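Local coordinates for protein tryptophan--tRNA ligase (Aeropyrum pernix, PDB 3A04) that catalyses the ATP-dependent attachment of L-tryptophan to tRNA(Trp), releasing AMP and diphosphate, as a class I aminoacyl-tRNA synthetase carrying an iron-sulfur cluster, at residues L345-F348 and L349-Q353; V305-M308 and D309-H312; S354-E357 and K358-I362. All blocks are in the same frame, centred on the assembly; numbering follows the deposited sequence.

Contact 1 (L345-F348 and L349-Q353); sequences LERF and LAEHQ. With CD (cadmium ion), chain C.
Leu345 and Leu349, one helical turn apart, meet through their branched ends, CD1 of Leu345 lying 3.7 Å from CG of Leu349. On the adjacent flank Phe348 approaches His352: the ring centroids are 5.7 Å apart and the planes 23° from parallel, but slid so far that the rings hardly overlap. Over one face of the Phe348 ring lies His352 CB, 4.2 Å above the plane and nearer the ring's margin than its centre. Phe348 points its ring this way because CG is anti to its backbone N (chi1 170°). Both pairs show the i to i+4 spacing of an alpha helix, here the long helix 334-364 of this class I synthetase. The bond from Leu349 N to Leu345 O, at 2.8 Å, is almost straight (175°). On the outer side Arg347 CG touches Glu351 OE2 at 3.6 Å, yet Arg347 NE stays 5.3 Å from that oxygen, so the opposite charges do not join. Glu346 OE1 binds a cadmium ion at 2.4 Å, a site shared with Glu343. Farther out, Asn135 of helix 121-139 holds His352 NE2 and thereby fixes the imidazole, Lys88 makes a cation-pi contact with Phe348, and helix 272-280 packs against both leucines.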
# COMPACT_ATOMS: atom_id res chain seq x y z
N LEU A 345 32.46 24.16 17.03
CA LEU A 345 32.06 22.79 16.60
C LEU A 345 32.62 21.68 17.56
O LEU A 345 31.98 20.74 17.90
CB LEU A 345 32.59 22.54 15.18
CG LEU A 345 32.30 21.16 14.54
CD1 LEU A 345 30.73 20.87 14.56
CD2 LEU A 345 32.87 21.12 13.07
N GLU A 346 33.83 21.88 18.06
CA GLU A 346 34.44 20.92 18.91
C GLU A 346 33.69 20.81 20.17
O GLU A 346 33.45 19.73 20.66
CB GLU A 346 35.86 21.44 19.24
CG GLU A 346 36.36 21.01 20.61
CD GLU A 346 37.76 21.66 20.87
OE1 GLU A 346 38.68 21.36 20.07
OE2 GLU A 346 37.79 22.44 21.84
N ARG A 347 33.30 21.92 20.74
CA ARG A 347 32.48 21.88 21.93
C ARG A 347 31.06 21.27 21.66
O ARG A 347 30.51 20.46 22.45
CB ARG A 347 32.27 23.28 22.43
CG ARG A 347 31.79 23.19 23.76
CD ARG A 347 32.28 24.30 24.54
NE ARG A 347 33.58 24.20 25.19
CZ ARG A 347 33.86 25.08 26.17
NH1 ARG A 347 32.91 25.95 26.50
NH2 ARG A 347 35.03 25.12 26.82
N PHE A 348 30.46 21.68 20.56
CA PHE A 348 29.15 21.09 20.21
C PHE A 348 29.29 19.54 20.04
O PHE A 348 28.54 18.77 20.65
CB PHE A 348 28.58 21.73 18.95
CG PHE A 348 27.38 20.97 18.44
CD1 PHE A 348 26.13 21.13 19.07
CD2 PHE A 348 27.52 20.01 17.48
CE1 PHE A 348 25.00 20.31 18.68
CE2 PHE A 348 26.35 19.21 17.07
CZ PHE A 348 25.16 19.38 17.69
N LEU A 349 30.25 19.09 19.26
CA LEU A 349 30.38 17.63 19.06
C LEU A 349 30.64 16.85 20.33
O LEU A 349 30.16 15.73 20.52
CB LEU A 349 31.47 17.30 18.07
CG LEU A 349 31.13 17.82 16.67
CD1 LEU A 349 32.28 17.51 15.76
CD2 LEU A 349 29.83 17.05 16.10
N ALA A 350 31.45 17.44 21.22
CA ALA A 350 31.81 16.75 22.45
C ALA A 350 30.63 16.63 23.37
O ALA A 350 30.44 15.61 23.99
CB ALA A 350 33.02 17.53 23.20
N GLU A 351 29.85 17.66 23.52
CA GLU A 351 28.69 17.54 24.40
C GLU A 351 27.66 16.58 23.75
O GLU A 351 27.05 15.75 24.41
CB GLU A 351 28.02 18.90 24.62
CG GLU A 351 28.93 19.96 25.16
CD GLU A 351 28.16 21.21 25.54
OE1 GLU A 351 27.05 21.02 26.11
OE2 GLU A 351 28.64 22.35 25.29
N HIS A 352 27.52 16.68 22.41
CA HIS A 352 26.53 15.85 21.70
C HIS A 352 26.96 14.39 21.84
O HIS A 352 26.16 13.55 22.18
CB HIS A 352 26.47 16.22 20.21
CG HIS A 352 25.48 15.39 19.46
ND1 HIS A 352 24.12 15.66 19.46
CD2 HIS A 352 25.64 14.30 18.68
CE1 HIS A 352 23.49 14.75 18.71
NE2 HIS A 352 24.40 13.92 18.22
N GLN A 353 28.23 14.09 21.54
CA GLN A 353 28.69 12.72 21.64
C GLN A 353 28.65 12.11 23.05
O GLN A 353 28.46 10.89 23.18
CB GLN A 353 30.04 12.56 20.98
CG GLN A 353 29.92 12.87 19.49
CD GLN A 353 31.21 13.08 18.79
OE1 GLN A 353 32.30 12.95 19.37
NE2 GLN A 353 31.13 13.43 17.52
CD CD C . 40.18 23.12 20.49

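Contact 2 (V305-M308 and D309-H312); sequences VYHM and DLYH. With CD (cadmium ion), chain D.
His307 NE2 binds a cadmium ion at 2.5 Å, and two waters complete what is seen of its coordination here: water 1 at 2.0 Å and water 2 at 2.6 Å from the metal. Water 2 also lies in the plane of the imidazole, at its edge. The ring is held from behind, since His307 ND1 bonds to the carbonyl of Cys303, a residue of the iron-sulfur pocket; one nitrogen fixes its rotation while the other meets the metal. Tyr311 runs alongside His307 in the same direction, and at the imidazole edge Tyr311 CE1 lies 4.0 Å from His307 CD2. In the backbone, Leu310 N gives a bond of 2.8 Å to Tyr306 O. The next turn widens to a pi type, and the link from His312 N to Met308 O is longer, at 3.1 Å, and more bent (141°). Tyr306, with CG anti to its own N (chi1 179°), carries its hydroxyl past Leu310 CD1 at 3.8 Å to the carbonyl of Pro8, and its side chain touches the cluster. Helix 304-313 is thus wedged between three others: 317-328 against Tyr306 and Asp309, 334-364 against Val305 and Asp309, and 85-99 against Met308, Tyr311 and His312.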
# COMPACT_ATOMS: atom_id res chain seq x y z
N VAL A 305 32.06 28.11 5.44
CA VAL A 305 32.40 28.27 6.87
C VAL A 305 31.43 29.24 7.52
O VAL A 305 30.82 28.96 8.58
CB VAL A 305 33.85 28.79 7.05
CG1 VAL A 305 34.12 29.09 8.59
CG2 VAL A 305 34.86 27.77 6.47
N TYR A 306 31.22 30.35 6.83
CA TYR A 306 30.29 31.35 7.28
C TYR A 306 28.88 30.76 7.35
O TYR A 306 28.13 31.03 8.30
CB TYR A 306 30.31 32.60 6.35
CG TYR A 306 29.31 33.64 6.80
CD1 TYR A 306 29.51 34.35 8.01
CD2 TYR A 306 28.11 33.85 6.11
CE1 TYR A 306 28.52 35.29 8.49
CE2 TYR A 306 27.12 34.78 6.58
CZ TYR A 306 27.34 35.49 7.76
OH TYR A 306 26.40 36.42 8.20
N HIS A 307 28.48 29.97 6.36
CA HIS A 307 27.16 29.30 6.49
C HIS A 307 27.07 28.28 7.64
O HIS A 307 26.04 28.17 8.25
CB HIS A 307 26.75 28.72 5.14
CG HIS A 307 26.36 29.77 4.18
ND1 HIS A 307 27.29 30.40 3.36
CD2 HIS A 307 25.18 30.40 3.96
CE1 HIS A 307 26.67 31.31 2.61
NE2 HIS A 307 25.40 31.34 2.98
N MET A 308 28.14 27.57 7.95
CA MET A 308 28.14 26.75 9.16
C MET A 308 27.90 27.64 10.40
O MET A 308 27.16 27.28 11.30
CB MET A 308 29.52 26.06 9.35
CG MET A 308 29.67 24.75 8.55
SD MET A 308 28.61 23.39 9.14
CE MET A 308 29.26 22.90 10.73
N ASP A 309 28.59 28.79 10.50
CA ASP A 309 28.31 29.73 11.63
C ASP A 309 26.88 30.22 11.64
O ASP A 309 26.23 30.26 12.66
CB ASP A 309 29.24 30.98 11.49
CG ASP A 309 30.69 30.66 11.81
OD1 ASP A 309 30.94 29.69 12.53
OD2 ASP A 309 31.58 31.37 11.32
N LEU A 310 26.37 30.57 10.47
CA LEU A 310 25.02 31.15 10.37
C LEU A 310 23.90 30.10 10.69
O LEU A 310 22.86 30.45 11.33
CB LEU A 310 24.86 31.68 8.91
CG LEU A 310 23.60 32.57 8.76
CD1 LEU A 310 23.74 34.02 9.36
CD2 LEU A 310 23.21 32.54 7.30
N TYR A 311 24.09 28.84 10.25
CA TYR A 311 23.01 27.83 10.34
C TYR A 311 23.06 27.10 11.67
O TYR A 311 22.03 26.63 12.14
CB TYR A 311 23.12 26.78 9.23
CG TYR A 311 22.44 27.12 7.95
CD1 TYR A 311 22.88 28.20 7.21
CD2 TYR A 311 21.31 26.41 7.51
CE1 TYR A 311 22.23 28.57 6.01
CE2 TYR A 311 20.68 26.74 6.31
CZ TYR A 311 21.16 27.81 5.57
OH TYR A 311 20.58 28.19 4.39
N HIS A 312 24.26 27.01 12.26
CA HIS A 312 24.51 26.18 13.47
C HIS A 312 25.41 26.73 14.55
O HIS A 312 25.07 26.62 15.71
CB HIS A 312 25.15 24.83 13.06
CG HIS A 312 24.31 24.08 12.06
ND1 HIS A 312 23.16 23.42 12.43
CD2 HIS A 312 24.42 23.96 10.71
CE1 HIS A 312 22.62 22.87 11.35
NE2 HIS A 312 23.35 23.20 10.30
CD CD D . 23.36 32.39 2.03
O HOH W 1 23.09 30.74 0.90
O HOH W 2 21.66 32.04 4.01

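Contact 3 (S354-E357 and K358-I362); sequences SRLE and KAKTI
The carboxylate of Glu357 is the flat group that meets Lys360, whose chain crosses it at a slant: OE2 lies 3.6 Å from Lys360 CD, while OE1 and Lys360 NZ form only a long salt bridge of 4.0 Å. OE2 has a firmer partner in water 3, which donates to it at 2.9 Å, donates also to Glu357 O, and accepts from Thr361 OG1 at 3.2 Å. One water thereby ties the acid's side chain and carbonyl to the hydroxyl a turn later and steadies the carboxylate. Lys360 leaves the helix with CG beside its backbone N (chi1 -68°) and is otherwise fully extended, so it runs back along the helix, CG passing 3.3 Å from Leu356 O and CE 4.3 Å from Leu356 CG. Replacing Lys360 by an alanine is likely to leave the Glu357 carboxylate without its distant positive partner and to open a gap beside Leu356 and Ala134. The backbone bond from Ala359 N to Arg355 O, 3.0 Å, is regular, whereas that from Thr361 N to Glu357 O is weak. Arg355 reaches across to helix 121-139, its NE bonded to Ala138 O in that helix's last turn. With Leu356 and Ala359 set against helix 121-139 and the charged residues largely solvent-facing, this is the sidedness of an amphipathic helix, the acid and base spaced i to i+3.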
# COMPACT_ATOMS: atom_id res chain seq x y z
N SER A 354 28.74 12.93 24.08
CA SER A 354 28.64 12.45 25.47
C SER A 354 27.24 12.04 25.80
O SER A 354 26.99 11.33 26.79
CB SER A 354 29.11 13.52 26.48
OG SER A 354 28.23 14.63 26.58
N ARG A 355 26.30 12.48 24.99
CA ARG A 355 24.93 12.15 25.26
C ARG A 355 24.45 10.90 24.45
O ARG A 355 23.40 10.34 24.74
CB ARG A 355 24.05 13.35 24.99
CG ARG A 355 24.12 14.43 26.09
CD ARG A 355 23.01 15.42 25.94
NE ARG A 355 23.28 16.28 24.81
CZ ARG A 355 23.88 17.47 24.89
NH1 ARG A 355 24.27 17.97 26.07
NH2 ARG A 355 24.10 18.17 23.76
N LEU A 356 25.26 10.47 23.49
CA LEU A 356 24.83 9.59 22.44
C LEU A 356 24.71 8.13 22.88
O LEU A 356 23.76 7.46 22.50
CB LEU A 356 25.74 9.69 21.22
CG LEU A 356 25.18 9.13 19.89
CD1 LEU A 356 23.67 9.51 19.70
CD2 LEU A 356 26.02 9.61 18.70
N GLU A 357 25.65 7.63 23.70
CA GLU A 357 25.54 6.22 24.12
C GLU A 357 24.31 6.01 24.96
O GLU A 357 23.58 5.04 24.73
CB GLU A 357 26.81 5.70 24.80
CG GLU A 357 27.13 4.27 24.42
CD GLU A 357 27.19 4.01 22.90
OE1 GLU A 357 27.82 4.82 22.14
OE2 GLU A 357 26.62 2.96 22.48
N LYS A 358 23.99 6.93 25.86
CA LYS A 358 22.74 6.82 26.62
C LYS A 358 21.49 7.01 25.75
O LYS A 358 20.51 6.31 25.91
CB LYS A 358 22.70 7.80 27.79
CG LYS A 358 23.04 9.29 27.49
CD LYS A 358 23.72 10.07 28.72
CE LYS A 358 25.25 10.06 28.58
NZ LYS A 358 25.71 9.02 27.47
N ALA A 359 21.50 7.99 24.85
CA ALA A 359 20.40 8.10 23.87
C ALA A 359 20.16 6.79 23.10
O ALA A 359 19.02 6.50 22.83
CB ALA A 359 20.67 9.26 22.87
N LYS A 360 21.18 6.06 22.67
CA LYS A 360 20.96 4.82 21.89
C LYS A 360 20.14 3.77 22.67
O LYS A 360 19.18 3.18 22.18
CB LYS A 360 22.26 4.17 21.45
CG LYS A 360 23.08 4.91 20.44
CD LYS A 360 24.28 4.10 20.00
CE LYS A 360 25.16 4.91 19.09
NZ LYS A 360 26.33 4.12 18.54
N THR A 361 20.52 3.57 23.93
CA THR A 361 19.75 2.74 24.89
C THR A 361 18.28 3.15 25.02
O THR A 361 17.34 2.32 24.87
CB THR A 361 20.50 2.83 26.22
OG1 THR A 361 21.80 2.27 25.98
CG2 THR A 361 19.75 2.10 27.41
N ILE A 362 18.07 4.44 25.25
CA ILE A 362 16.74 4.99 25.34
C ILE A 362 16.00 4.75 24.00
O ILE A 362 14.80 4.42 24.02
CB ILE A 362 16.83 6.49 25.59
CG1 ILE A 362 17.23 6.76 27.05
CG2 ILE A 362 15.52 7.20 25.30
CD1 ILE A 362 17.59 8.29 27.28
O HOH W 3 24.10 2.25 23.81

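Overall arrangement
The three contacts follow one another along the chain, contact 2 on helix 304-313 and contacts 1 and 3 in series on helix 334-364, their centres 14 Å apart. Contacts 1 and 2 do not touch, yet come within about 5 Å at their nearest atoms, and Lys88 joins them: it makes the cation-pi contact with Phe348 of contact 1 and bonds to His312 of contact 2. Lys88 directly follows the 'HIGH' region, whose Phe85 packs edge-to-face with His312. Contact 2 borders the iron-sulfur cluster, about 4 Å from the side chain of Tyr306, whereas the side chain of Leu345 in contact 1 is about 13 Å from it. Helix 121-139 is a common neighbour of contacts 1 and 3, with Asn135 meeting both His352 and Leu356.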